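Local coordinates for protein S-adenosylmethionine tRNA ribosyltransferase (Rhodococcus sp., PDB 2NS0) that is of unknown function but may be a tRNA ribosyltransferase, and has a fold resembling a winged helix-turn-helix, so nucleic acid binding is possible, at residues C11-L15 with D29-V34; D21-P27 with I77-R83; R47-R52 with P70-P76. All blocks are in the same frame, centred on the assembly; numbering follows the deposited sequence. Where two conformers were deposited one is given.

Overall arrangement
Three helices and a small antiparallel sheet make up this compact 85-residue chain, and the three contacts tie them together. Contact 1 packs helix 5-18 against helix 27-34, contact 2 joins the segment between these two helices to strand 78-81, and contact 3 holds the loop before that strand on helix 43-55. Their centres lie about 12 to 14 Å apart, around a shared core where Ile-12, Ile-25, Ile-79 and Ala-50 meet. In sequence contact 1 is complete before contact 3 starts, whereas the segments of contacts 1 and 2 alternate. Three helices followed by a small antiparallel sheet are consistent with a winged helix-turn-helix.

Contact 1: C11-L15 with D29-V34; sequences CIRAL and DVARAV
Cys-11 reaches straight at the neighbouring helix, and its whole side chain is used in doing so. Its CB rests on Val-34, 3.8 Å from CG1 of that residue. With SG opposite the backbone N (chi1 -179°), the torsion carries the sulfur on to Ala-33, Cys-11 SG lying 3.6 Å from Ala-33 CB. The same SG also touches one branch of Val-30, CG1, at 3.7 Å. The second branch of Val-30 has other company: its CG2 lies 3.8 Å from Ile-12 CG1, the two side chains meeting at a slant. One turn further along, Leu-15 sends its CD1 against the backbone, 3.4 Å from Asp-29 O. Not one hydrogen bond crosses between the segments, so the contact rests on apolar packing. The carboxylate of Asp-29 turns instead to the backbone N of Cys-26, just ahead of its own helix. On helix 43-55, Ile-12 meets Ala-49 and Val-30 meets Val-46. The segment axes come within 9.7 Å and their directions differ by 105°, a steep crossing of the first two helices that is consistent with the three-helix core of a helix-turn-helix domain.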
ATOM      1  N   CYS A  11      -5.606   1.886   6.642  1.00 20.48           N
ATOM      2  CA  CYS A  11      -4.224   1.960   7.108  1.00 19.94           C
ATOM      3  C   CYS A  11      -3.286   2.539   6.041  1.00 19.67           C
ATOM      4  O   CYS A  11      -2.448   3.374   6.380  1.00 20.50           O
ATOM      5  CB  CYS A  11      -3.732   0.597   7.580  1.00 19.83           C
ATOM      6  SG  CYS A  11      -2.044   0.679   8.195  1.00 22.94           S
ATOM      7  N   ILE A  12      -3.405   2.102   4.778  1.00 19.10           N
ATOM      8  CA  ILE A  12      -2.663   2.732   3.657  1.00 18.10           C
ATOM      9  C   ILE A  12      -2.900   4.243   3.653  1.00 19.09           C
ATOM     10  O   ILE A  12      -1.934   5.043   3.589  1.00 18.73           O
ATOM     11  CB  ILE A  12      -3.025   2.123   2.272  1.00 18.93           C
ATOM     12  CG1 ILE A  12      -2.502   0.695   2.152  1.00 17.69           C
ATOM     13  CG2 ILE A  12      -2.393   2.954   1.093  1.00 19.34           C
ATOM     14  CD1 ILE A  12      -3.182  -0.154   1.057  1.00 17.17           C
ATOM     15  N   ARG A  13      -4.169   4.651   3.749  1.00 18.59           N
ATOM     16  CA  ARG A  13      -4.515   6.103   3.722  1.00 19.53           C
ATOM     17  C   ARG A  13      -3.922   6.818   4.914  1.00 19.27           C
ATOM     18  O   ARG A  13      -3.373   7.885   4.779  1.00 21.07           O
ATOM     19  CB  ARG A  13      -6.023   6.356   3.683  1.00 18.34           C
ATOM     20  CG  ARG A  13      -6.645   5.942   2.368  1.00 19.83           C
ATOM     21  CD  ARG A  13      -8.102   6.330   2.339  1.00 22.55           C
ATOM     22  NE  ARG A  13      -8.799   5.798   1.180  1.00 20.59           N
ATOM     23  CZ  ARG A  13      -9.801   4.933   1.236  1.00 24.79           C
ATOM     24  NH1 ARG A  13     -10.195   4.457   2.400  1.00 29.39           N
ATOM     25  NH2 ARG A  13     -10.413   4.530   0.125  1.00 23.86           N
ATOM     26  N   ALA A  14      -4.028   6.210   6.075  1.00 19.63           N
ATOM     27  CA  ALA A  14      -3.566   6.814   7.307  1.00 20.39           C
ATOM     28  C   ALA A  14      -2.062   6.996   7.263  1.00 21.06           C
ATOM     29  O   ALA A  14      -1.564   8.048   7.688  1.00 20.98           O
ATOM     30  CB  ALA A  14      -3.941   5.946   8.498  1.00 20.66           C
ATOM     31  N   LEU A  15      -1.325   5.969   6.809  1.00 20.31           N
ATOM     32  CA  LEU A  15       0.139   6.089   6.755  1.00 20.47           C
ATOM     33  C   LEU A  15       0.560   7.113   5.696  1.00 20.27           C
ATOM     34  O   LEU A  15       1.403   7.936   5.964  1.00 21.05           O
ATOM     35  CB  LEU A  15       0.823   4.756   6.499  1.00 19.23           C
ATOM     36  CG  LEU A  15       0.681   3.689   7.600  1.00 21.33           C
ATOM     37  CD1 LEU A  15       1.228   2.362   7.150  1.00 20.08           C
ATOM     38  CD2 LEU A  15       1.328   4.127   8.878  1.00 23.11           C
ATOM     39  N   ASP A  29       5.188  -1.495   5.857  1.00 17.59           N
ATOM     40  CA  ASP A  29       4.777  -0.397   6.745  1.00 18.82           C
ATOM     41  C   ASP A  29       3.296  -0.579   7.142  1.00 19.10           C
ATOM     42  O   ASP A  29       2.928  -0.362   8.297  1.00 19.34           O
ATOM     43  CB  ASP A  29       4.889   0.975   6.045  1.00 17.99           C
ATOM     44  CG  ASP A  29       6.337   1.460   5.851  1.00 17.75           C
ATOM     45  OD1 ASP A  29       7.273   1.068   6.593  1.00 15.64           O
ATOM     46  OD2 ASP A  29       6.530   2.281   4.944  1.00 17.94           O
ATOM     47  N   VAL A  30       2.448  -0.923   6.168  1.00 19.59           N
ATOM     48  CA  VAL A  30       1.034  -1.234   6.407  1.00 19.05           C
ATOM     49  C   VAL A  30       0.888  -2.498   7.279  1.00 18.89           C
ATOM     50  O   VAL A  30       0.210  -2.480   8.290  1.00 19.21           O
ATOM     51  CB  VAL A  30       0.259  -1.421   5.044  1.00 19.29           C
ATOM     52  CG1 VAL A  30      -1.289  -1.460   5.264  1.00 21.79           C
ATOM     53  CG2 VAL A  30       0.623  -0.351   4.057  1.00 18.65           C
ATOM     54  N   ALA A  31       1.490  -3.617   6.869  1.00 18.68           N
ATOM     55  CA  ALA A  31       1.364  -4.873   7.611  1.00 18.27           C
ATOM     56  C   ALA A  31       1.798  -4.703   9.075  1.00 18.54           C
ATOM     57  O   ALA A  31       1.126  -5.223   9.952  1.00 18.46           O
ATOM     58  CB  ALA A  31       2.134  -5.976   6.948  1.00 17.48           C
ATOM     59  N   ARG A  32       2.879  -3.958   9.328  1.00 18.91           N
ATOM     60  CA  ARG A  32       3.406  -3.765  10.675  1.00 19.68           C
ATOM     61  C   ARG A  32       2.453  -2.871  11.452  1.00 19.29           C
ATOM     62  O   ARG A  32       2.300  -3.020  12.644  1.00 18.64           O
ATOM     63  CB  ARG A  32       4.803  -3.116  10.696  1.00 20.31           C
ATOM     64  CG  ARG A  32       6.036  -4.040  10.414  1.00 22.31           C
ATOM     65  CD  ARG A  32       7.471  -3.310  10.564  1.00 20.88           C
ATOM     66  NE  ARG A  32       8.580  -4.210  10.183  1.00 25.24           N
ATOM     67  CZ  ARG A  32       9.139  -5.144  10.984  1.00 31.04           C
ATOM     68  NH1 ARG A  32       8.757  -5.335  12.266  1.00 30.75           N
ATOM     69  NH2 ARG A  32      10.125  -5.894  10.522  1.00 32.78           N
ATOM     70  N   ALA A  33       1.839  -1.908  10.787  1.00 19.82           N
ATOM     71  CA  ALA A  33       0.939  -1.004  11.508  1.00 19.80           C
ATOM     72  C   ALA A  33      -0.297  -1.763  11.964  1.00 20.03           C
ATOM     73  O   ALA A  33      -0.737  -1.535  13.050  1.00 20.01           O
ATOM     74  CB  ALA A  33       0.552   0.206  10.664  1.00 19.73           C
ATOM     75  N   VAL A  34      -0.851  -2.664  11.142  1.00 20.56           N
ATOM     76  CA  VAL A  34      -2.018  -3.472  11.548  1.00 21.01           C
ATOM     77  C   VAL A  34      -1.695  -4.692  12.424  1.00 20.83           C
ATOM     78  O   VAL A  34      -2.504  -5.053  13.246  1.00 20.95           O
ATOM     79  CB  VAL A  34      -2.950  -3.889  10.368  1.00 21.77           C
ATOM     80  CG1 VAL A  34      -3.505  -2.639   9.637  1.00 22.82           C
ATOM     81  CG2 VAL A  34      -2.229  -4.763   9.383  1.00 22.77           C
TER

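Contact 2: D21-P27 with I77-R83; sequences DSASICP and IRIRWTR
Ile-25 and Ile-79 form a single antiparallel, hydrogen-bonded bridge, with Ile-25 N to Ile-79 O at 2.9 Å and Ile-79 N to Ile-25 O at 2.7 Å. Beyond the bridge, on the Ala-23 side, a water donates to Ala-23 O and accepts from Trp-81 N. Arg-78 makes the main polar side-chain contact. Bends at chi2 (-53°) and chi3 (-62°) fold its chain back over the bridge, so that NE points at Ser-24 OG, 2.7 Å away, in the guanidinium plane and fairly straight at 162°. Arg-78 NH2 adds two weak bonds, to the same hydroxyl and to Ser-24 O, while Ile-25 O lies over one face of the guanidinium. A leucine in place of Arg-78 would probably leave Ser-24 OG and Ser-24 O without the guanidinium N-H groups they accept from. On the apolar side, Ile-25 CG1 meets Ile-79 CB at 3.8 Å. Pro-27, opening its helix, sets CG 3.7 Å from Ile-77 CG1, the two side chains crossing nearly at right angles. Ile-25 then packs on Leu-15 and Leu-16 of helix 5-18, Ile-79 on Ala-50 of helix 43-55, and strand 78-81 pairs along its other edge with strand 59-63.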
ATOM      1  N   ASP A  21       4.184  15.187   0.930  0.50 19.88           N
ATOM      2  CA  ASP A  21       3.940  15.091  -0.507  0.50 19.90           C
ATOM      3  C   ASP A  21       5.120  14.403  -1.213  0.50 20.18           C
ATOM      4  O   ASP A  21       6.289  14.644  -0.901  0.50 19.68           O
ATOM      5  CB  ASP A  21       3.731  16.468  -1.132  0.50 19.31           C
ATOM      6  CG  ASP A  21       2.483  17.170  -0.633  0.50 18.42           C
ATOM      7  OD1 ASP A  21       1.709  16.587   0.159  0.50 17.34           O
ATOM      8  OD2 ASP A  21       2.285  18.345  -1.041  0.50 17.15           O
ATOM      9  N   SER A  22       4.781  13.526  -2.151  0.50 20.54           N
ATOM     10  CA  SER A  22       5.747  12.753  -2.916  0.50 20.81           C
ATOM     11  C   SER A  22       6.483  11.652  -2.133  0.50 20.94           C
ATOM     12  O   SER A  22       7.107  10.794  -2.762  0.50 20.82           O
ATOM     13  CB  SER A  22       6.685  13.671  -3.716  0.50 21.08           C
ATOM     14  OG  SER A  22       5.946  14.358  -4.738  0.50 21.57           O
ATOM     15  N   ALA A  23       6.394  11.647  -0.795  1.00 21.23           N
ATOM     16  CA  ALA A  23       6.795  10.452  -0.033  1.00 21.42           C
ATOM     17  C   ALA A  23       6.014   9.183  -0.394  1.00 21.47           C
ATOM     18  O   ALA A  23       4.990   9.220  -1.082  1.00 22.29           O
ATOM     19  CB  ALA A  23       6.717  10.709   1.465  1.00 21.88           C
ATOM     20  N   SER A  24       6.528   8.043   0.058  1.00 21.04           N
ATOM     21  CA  SER A  24       5.869   6.792  -0.174  1.00 19.94           C
ATOM     22  C   SER A  24       6.074   5.873   1.028  1.00 19.92           C
ATOM     23  O   SER A  24       6.854   6.181   1.938  1.00 19.23           O
ATOM     24  CB  SER A  24       6.383   6.144  -1.452  1.00 19.47           C
ATOM     25  OG  SER A  24       7.697   5.671  -1.246  1.00 21.24           O
ATOM     26  N   ILE A  25       5.309   4.767   1.028  1.00 18.71           N
ATOM     27  CA  ILE A  25       5.359   3.729   2.034  1.00 17.15           C
ATOM     28  C   ILE A  25       5.555   2.447   1.286  1.00 16.61           C
ATOM     29  O   ILE A  25       5.460   2.421   0.067  1.00 15.49           O
ATOM     30  CB  ILE A  25       4.058   3.642   2.941  1.00 17.49           C
ATOM     31  CG1 ILE A  25       2.794   3.327   2.116  1.00 16.05           C
ATOM     32  CG2 ILE A  25       3.919   4.915   3.818  1.00 16.62           C
ATOM     33  CD1 ILE A  25       1.540   3.055   2.955  1.00 17.54           C
ATOM     34  N   CYS A  26       5.847   1.388   2.024  1.00 15.83           N
ATOM     35  CA  CYS A  26       5.963   0.065   1.429  1.00 15.81           C
ATOM     36  C   CYS A  26       4.924  -0.818   2.118  1.00 15.86           C
ATOM     37  O   CYS A  26       4.365  -0.450   3.181  1.00 15.14           O
ATOM     38  CB  CYS A  26       7.390  -0.487   1.613  1.00 15.06           C
ATOM     39  SG  CYS A  26       7.915  -0.570   3.335  1.00 18.49           S
ATOM     40  N   PRO A  27       4.609  -1.960   1.502  1.00 15.73           N
ATOM     41  CA  PRO A  27       3.620  -2.886   2.082  1.00 15.83           C
ATOM     42  C   PRO A  27       3.937  -3.306   3.538  1.00 16.75           C
ATOM     43  O   PRO A  27       3.036  -3.398   4.353  1.00 17.23           O
ATOM     44  CB  PRO A  27       3.691  -4.117   1.153  1.00 15.72           C
ATOM     45  CG  PRO A  27       4.177  -3.580  -0.151  1.00 15.94           C
ATOM     46  CD  PRO A  27       5.113  -2.409   0.191  1.00 14.96           C
ATOM     47  N   ILE A  77       7.994  -2.865  -3.633  1.00 17.20           N
ATOM     48  CA  ILE A  77       7.286  -1.847  -4.346  1.00 16.98           C
ATOM     49  C   ILE A  77       7.076  -0.663  -3.390  1.00 16.81           C
ATOM     50  O   ILE A  77       7.245  -0.800  -2.170  1.00 17.01           O
ATOM     51  CB  ILE A  77       5.906  -2.353  -4.857  1.00 16.94           C
ATOM     52  CG1 ILE A  77       5.044  -2.867  -3.649  1.00 18.49           C
ATOM     53  CG2 ILE A  77       6.107  -3.392  -6.029  1.00 16.37           C
ATOM     54  CD1 ILE A  77       3.561  -3.231  -3.895  1.00 16.09           C
ATOM     55  N   ARG A  78       6.716   0.486  -3.954  1.00 17.35           N
ATOM     56  CA  ARG A  78       6.415   1.695  -3.161  1.00 17.42           C
ATOM     57  C   ARG A  78       4.957   2.079  -3.357  1.00 17.34           C
ATOM     58  O   ARG A  78       4.403   1.828  -4.419  1.00 16.20           O
ATOM     59  CB  ARG A  78       7.294   2.867  -3.623  1.00 18.11           C
ATOM     60  CG  ARG A  78       8.806   2.654  -3.499  1.00 17.26           C
ATOM     61  CD  ARG A  78       9.212   2.235  -2.076  1.00 17.40           C
ATOM     62  NE  ARG A  78       8.894   3.232  -1.034  1.00 13.52           N
ATOM     63  CZ  ARG A  78       9.200   3.048   0.250  1.00 14.47           C
ATOM     64  NH1 ARG A  78       9.807   1.937   0.629  1.00 15.21           N
ATOM     65  NH2 ARG A  78       8.915   3.955   1.167  1.00 16.52           N
ATOM     66  N   ILE A  79       4.329   2.680  -2.340  1.00 17.81           N
ATOM     67  CA  ILE A  79       2.933   3.183  -2.478  1.00 17.49           C
ATOM     68  C   ILE A  79       2.886   4.673  -2.195  1.00 18.02           C
ATOM     69  O   ILE A  79       3.399   5.098  -1.175  1.00 18.23           O
ATOM     70  CB  ILE A  79       1.938   2.444  -1.512  1.00 17.52           C
ATOM     71  CG1 ILE A  79       2.083   0.915  -1.638  1.00 18.52           C
ATOM     72  CG2 ILE A  79       0.502   2.887  -1.740  1.00 17.20           C
ATOM     73  CD1 ILE A  79       1.475   0.105  -0.399  1.00 18.94           C
ATOM     74  N   ARG A  80       2.289   5.454  -3.100  1.00 17.09           N
ATOM     75  CA  ARG A  80       2.234   6.919  -3.001  1.00 17.66           C
ATOM     76  C   ARG A  80       0.827   7.412  -3.365  1.00 17.71           C
ATOM     77  O   ARG A  80       0.090   6.754  -4.132  1.00 18.07           O
ATOM     78  CB  ARG A  80       3.275   7.587  -3.959  1.00 16.55           C
ATOM     79  CG  ARG A  80       2.916   7.462  -5.454  1.00 15.73           C
ATOM     80  CD  ARG A  80       4.132   7.654  -6.334  1.00 19.51           C
ATOM     81  NE  ARG A  80       3.756   7.844  -7.738  1.00 20.27           N
ATOM     82  CZ  ARG A  80       4.600   8.036  -8.752  1.00 21.23           C
ATOM     83  NH1 ARG A  80       5.948   8.069  -8.591  1.00 15.87           N
ATOM     84  NH2 ARG A  80       4.069   8.215  -9.948  1.00 18.25           N
ATOM     85  N   TRP A  81       0.440   8.552  -2.809  1.00 18.88           N
ATOM     86  CA  TRP A  81      -0.734   9.279  -3.303  1.00 18.55           C
ATOM     87  C   TRP A  81      -0.528   9.580  -4.786  1.00 20.04           C
ATOM     88  O   TRP A  81       0.571   9.962  -5.217  1.00 19.68           O
ATOM     89  CB  TRP A  81      -0.848  10.606  -2.567  1.00 19.60           C
ATOM     90  CG  TRP A  81      -1.288  10.550  -1.117  1.00 17.44           C
ATOM     91  CD1 TRP A  81      -0.697  11.192  -0.058  1.00 18.04           C
ATOM     92  CD2 TRP A  81      -2.415   9.832  -0.578  1.00 18.06           C
ATOM     93  NE1 TRP A  81      -1.392  10.942   1.082  1.00 16.88           N
ATOM     94  CE2 TRP A  81      -2.449  10.101   0.801  1.00 17.15           C
ATOM     95  CE3 TRP A  81      -3.416   9.009  -1.144  1.00 15.66           C
ATOM     96  CZ2 TRP A  81      -3.456   9.579   1.660  1.00 19.93           C
ATOM     97  CZ3 TRP A  81      -4.400   8.481  -0.312  1.00 19.68           C
ATOM     98  CH2 TRP A  81      -4.413   8.766   1.090  1.00 18.64           C
ATOM     99  N   THR A  82      -1.571   9.414  -5.583  1.00 20.22           N
ATOM    100  CA  THR A  82      -1.587   9.983  -6.926  1.00 21.58           C
ATOM    101  C   THR A  82      -1.489  11.518  -6.816  1.00 23.58           C
ATOM    102  O   THR A  82      -2.148  12.148  -5.959  1.00 23.13           O
ATOM    103  CB  THR A  82      -2.881   9.601  -7.643  1.00 21.00           C
ATOM    104  OG1 THR A  82      -2.992   8.183  -7.639  1.00 19.09           O
ATOM    105  CG2 THR A  82      -2.902  10.057  -9.094  1.00 21.36           C
ATOM    106  N   ARG A  83      -0.660  12.123  -7.664  1.00 25.32           N
ATOM    107  CA  ARG A  83      -0.555  13.585  -7.680  1.00 27.44           C
ATOM    108  C   ARG A  83      -0.783  14.237  -9.046  1.00 28.93           C
ATOM    109  O   ARG A  83      -0.371  15.370  -9.281  1.00 29.38           O
ATOM    110  CB  ARG A  83       0.776  14.044  -7.058  1.00 28.56           C
ATOM    111  CG  ARG A  83       0.804  13.894  -5.514  1.00 28.27           C
ATOM    112  CD  ARG A  83       1.975  14.685  -4.911  1.00 27.41           C
ATOM    113  NE  ARG A  83       1.852  16.111  -5.168  1.00 24.80           N
ATOM    114  CZ  ARG A  83       1.152  16.937  -4.394  1.00 28.16           C
ATOM    115  NH1 ARG A  83       0.512  16.462  -3.315  1.00 24.18           N
ATOM    116  NH2 ARG A  83       1.066  18.234  -4.705  1.00 27.89           N
TER
HETATM  117  O   HOH W   1       2.431  10.049  -1.155  1.00 13.15           O

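Contact 3: R47-R52 with P70-P76; sequences REAAGR and PRSARGP
Arg-47 NH1 is shared by two carbonyls of the loop 70-76. The sounder bond runs to Pro-70 O, 2.8 Å from NH1 with an angle of 147°, the oxygen sitting somewhat out of the guanidinium plane. Ala-73 O also takes a bond from NH1, but a weak one, strongly bent. Arg-47 NH2 faces Gly-75 O as well, at a separation too short to be trusted in detail. The arm that spans the gap is extended from CG to NE, which lets one side chain of the helix reach the carbonyl groups of three residues of the loop. Nearer the helix, Pro-70 puts its CG against the backbone and a side chain, 3.5 Å from Gly-51 N and 4.2 Å from Ala-50 CB. Gly-51 matters by what it lacks: its CA lies 3.4 Å above the centre of the Arg-71 guanidinium, where a CB would collide with NE. The Glu-48 side chain crosses that of Arg-71 at about a right angle, OE1 3.5 Å from Arg-71 CD, whereas the arginine's charge is met by Asp-69 and Asp-55. The loop, leading from strand 66-67 to strand 78-81, is thus held on helix 43-55, with Pro-70 and Ala-50 both reaching Val-61 of strand 59-63.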
ATOM      1  N   ARG A  47      -0.950  -5.899  -0.664  1.00 17.62           N
ATOM      2  CA  ARG A  47      -0.881  -5.704  -2.135  1.00 16.70           C
ATOM      3  C   ARG A  47      -2.238  -5.626  -2.804  1.00 16.91           C
ATOM      4  O   ARG A  47      -2.435  -4.805  -3.713  1.00 17.71           O
ATOM      5  CB  ARG A  47      -0.039  -6.784  -2.811  1.00 17.25           C
ATOM      6  CG  ARG A  47       1.420  -6.707  -2.401  1.00 19.38           C
ATOM      7  CD  ARG A  47       2.284  -7.703  -3.194  1.00 24.36           C
ATOM      8  NE  ARG A  47       3.708  -7.355  -3.160  1.00 28.81           N
ATOM      9  CZ  ARG A  47       4.468  -7.078  -4.234  1.00 31.33           C
ATOM     10  NH1 ARG A  47       3.982  -7.086  -5.480  1.00 33.80           N
ATOM     11  NH2 ARG A  47       5.741  -6.784  -4.072  1.00 29.96           N
ATOM     12  N   GLU A  48      -3.185  -6.452  -2.368  1.00 16.59           N
ATOM     13  CA  GLU A  48      -4.537  -6.418  -2.930  1.00 16.76           C
ATOM     14  C   GLU A  48      -5.206  -5.096  -2.613  1.00 15.90           C
ATOM     15  O   GLU A  48      -5.810  -4.484  -3.484  1.00 16.33           O
ATOM     16  CB  GLU A  48      -5.405  -7.592  -2.454  1.00 15.49           C
ATOM     17  CG  GLU A  48      -4.951  -8.939  -2.956  1.00 19.46           C
ATOM     18  CD  GLU A  48      -5.185  -9.116  -4.436  1.00 23.49           C
ATOM     19  OE1 GLU A  48      -6.133  -8.500  -4.996  1.00 25.52           O
ATOM     20  OE2 GLU A  48      -4.426  -9.887  -5.053  1.00 29.36           O
ATOM     21  N   ALA A  49      -5.070  -4.653  -1.364  1.00 15.92           N
ATOM     22  CA  ALA A  49      -5.598  -3.352  -0.941  1.00 16.21           C
ATOM     23  C   ALA A  49      -5.033  -2.179  -1.737  1.00 17.06           C
ATOM     24  O   ALA A  49      -5.809  -1.329  -2.241  1.00 19.14           O
ATOM     25  CB  ALA A  49      -5.392  -3.148   0.574  1.00 14.62           C
ATOM     26  N   ALA A  50      -3.705  -2.101  -1.829  1.00 17.39           N
ATOM     27  CA  ALA A  50      -3.033  -1.119  -2.687  1.00 17.94           C
ATOM     28  C   ALA A  50      -3.581  -1.199  -4.138  1.00 18.36           C
ATOM     29  O   ALA A  50      -3.783  -0.187  -4.788  1.00 18.01           O
ATOM     30  CB  ALA A  50      -1.502  -1.348  -2.632  1.00 18.04           C
ATOM     31  N   GLY A  51      -3.841  -2.413  -4.631  1.00 18.39           N
ATOM     32  CA  GLY A  51      -4.368  -2.599  -6.019  1.00 17.64           C
ATOM     33  C   GLY A  51      -5.757  -1.979  -6.170  1.00 17.65           C
ATOM     34  O   GLY A  51      -6.050  -1.283  -7.150  1.00 17.84           O
ATOM     35  N   ARG A  52      -6.614  -2.217  -5.186  1.00 17.68           N
ATOM     36  CA  ARG A  52      -7.918  -1.574  -5.169  1.00 18.67           C
ATOM     37  C   ARG A  52      -7.852  -0.033  -5.113  1.00 18.16           C
ATOM     38  O   ARG A  52      -8.584   0.641  -5.832  1.00 17.85           O
ATOM     39  CB  ARG A  52      -8.799  -2.146  -4.039  1.00 19.00           C
ATOM     40  CG  ARG A  52      -9.251  -3.588  -4.304  1.00 19.47           C
ATOM     41  CD  ARG A  52     -10.263  -4.103  -3.234  1.00 20.15           C
ATOM     42  NE  ARG A  52      -9.742  -3.946  -1.878  1.00 20.71           N
ATOM     43  CZ  ARG A  52      -9.021  -4.859  -1.221  1.00 21.55           C
ATOM     44  NH1 ARG A  52      -8.740  -6.044  -1.764  1.00 17.95           N
ATOM     45  NH2 ARG A  52      -8.593  -4.586   0.005  1.00 18.92           N
ATOM     46  N   PRO A  70       0.490  -3.706  -8.181  1.00 16.06           N
ATOM     47  CA  PRO A  70       1.056  -4.426  -7.019  1.00 16.95           C
ATOM     48  C   PRO A  70       0.653  -5.897  -6.987  1.00 18.07           C
ATOM     49  O   PRO A  70       1.318  -6.712  -6.340  1.00 18.36           O
ATOM     50  CB  PRO A  70       0.378  -3.738  -5.823  1.00 15.72           C
ATOM     51  CG  PRO A  70      -0.882  -3.238  -6.361  1.00 15.69           C
ATOM     52  CD  PRO A  70      -0.478  -2.691  -7.718  1.00 15.35           C
ATOM     53  N   ARG A  71      -0.440  -6.220  -7.670  1.00 19.62           N
ATOM     54  CA  ARG A  71      -0.933  -7.603  -7.714  1.00 20.99           C
ATOM     55  C   ARG A  71      -0.078  -8.470  -8.627  1.00 21.23           C
ATOM     56  O   ARG A  71      -0.043  -9.689  -8.454  1.00 22.33           O
ATOM     57  CB  ARG A  71      -2.435  -7.647  -8.084  1.00 20.17           C
ATOM     58  CG  ARG A  71      -3.339  -7.138  -6.946  1.00 23.21           C
ATOM     59  CD  ARG A  71      -4.637  -6.545  -7.471  1.00 23.27           C
ATOM     60  NE  ARG A  71      -4.375  -5.412  -8.374  1.00 26.31           N
ATOM     61  CZ  ARG A  71      -5.289  -4.512  -8.718  1.00 27.57           C
ATOM     62  NH1 ARG A  71      -6.532  -4.592  -8.249  1.00 26.83           N
ATOM     63  NH2 ARG A  71      -4.962  -3.532  -9.534  1.00 27.24           N
ATOM     64  N   SER A  72       0.626  -7.835  -9.569  1.00 22.03           N
ATOM     65  CA  SER A  72       1.490  -8.512 -10.584  1.00 21.72           C
ATOM     66  C   SER A  72       2.990  -8.438 -10.333  1.00 20.92           C
ATOM     67  O   SER A  72       3.728  -9.324 -10.745  1.00 20.65           O
ATOM     68  CB  SER A  72       1.274  -7.887 -11.948  1.00 21.06           C
ATOM     69  OG  SER A  72      -0.031  -8.166 -12.365  1.00 27.61           O
ATOM     70  N   ALA A  73       3.417  -7.350  -9.701  1.00 20.03           N
ATOM     71  CA  ALA A  73       4.833  -6.976  -9.508  1.00 20.56           C
ATOM     72  C   ALA A  73       5.535  -7.923  -8.544  1.00 20.91           C
ATOM     73  O   ALA A  73       4.993  -8.290  -7.522  1.00 20.35           O
ATOM     74  CB  ALA A  73       4.965  -5.500  -8.987  1.00 20.58           C
ATOM     75  N   ARG A  74       6.762  -8.292  -8.900  1.00 21.97           N
ATOM     76  CA  ARG A  74       7.607  -9.178  -8.107  1.00 22.44           C
ATOM     77  C   ARG A  74       8.546  -8.337  -7.248  1.00 22.45           C
ATOM     78  O   ARG A  74       9.249  -7.450  -7.729  1.00 22.11           O
ATOM     79  CB  ARG A  74       8.407 -10.124  -9.029  1.00 22.63           C
ATOM     80  CG  ARG A  74       9.533 -10.886  -8.322  1.00 22.73           C
ATOM     81  CD  ARG A  74      10.470 -11.613  -9.315  1.00 23.41           C
ATOM     82  NE  ARG A  74       9.731 -12.533 -10.188  1.00 26.00           N
ATOM     83  CZ  ARG A  74       9.412 -13.787  -9.852  1.00 27.76           C
ATOM     84  NH1 ARG A  74       9.789 -14.273  -8.663  1.00 26.05           N
ATOM     85  NH2 ARG A  74       8.724 -14.562 -10.705  1.00 22.11           N
ATOM     86  N   GLY A  75       8.537  -8.616  -5.954  1.00 22.72           N
ATOM     87  CA  GLY A  75       9.439  -7.957  -5.043  1.00 22.58           C
ATOM     88  C   GLY A  75       9.021  -6.562  -4.636  1.00 22.68           C
ATOM     89  O   GLY A  75       7.896  -6.155  -4.903  1.00 24.02           O
ATOM     90  N   PRO A  76       9.920  -5.848  -3.926  1.00 22.15           N
ATOM     91  CA  PRO A  76       9.639  -4.583  -3.263  1.00 21.14           C
ATOM     92  C   PRO A  76       9.029  -3.504  -4.155  1.00 19.85           C
ATOM     93  O   PRO A  76       9.489  -3.264  -5.276  1.00 20.18           O
ATOM     94  CB  PRO A  76      11.014  -4.148  -2.716  1.00 21.61           C
ATOM     95  CG  PRO A  76      11.753  -5.418  -2.500  1.00 22.86           C
ATOM     96  CD  PRO A  76      11.306  -6.300  -3.652  1.00 22.07           C
TER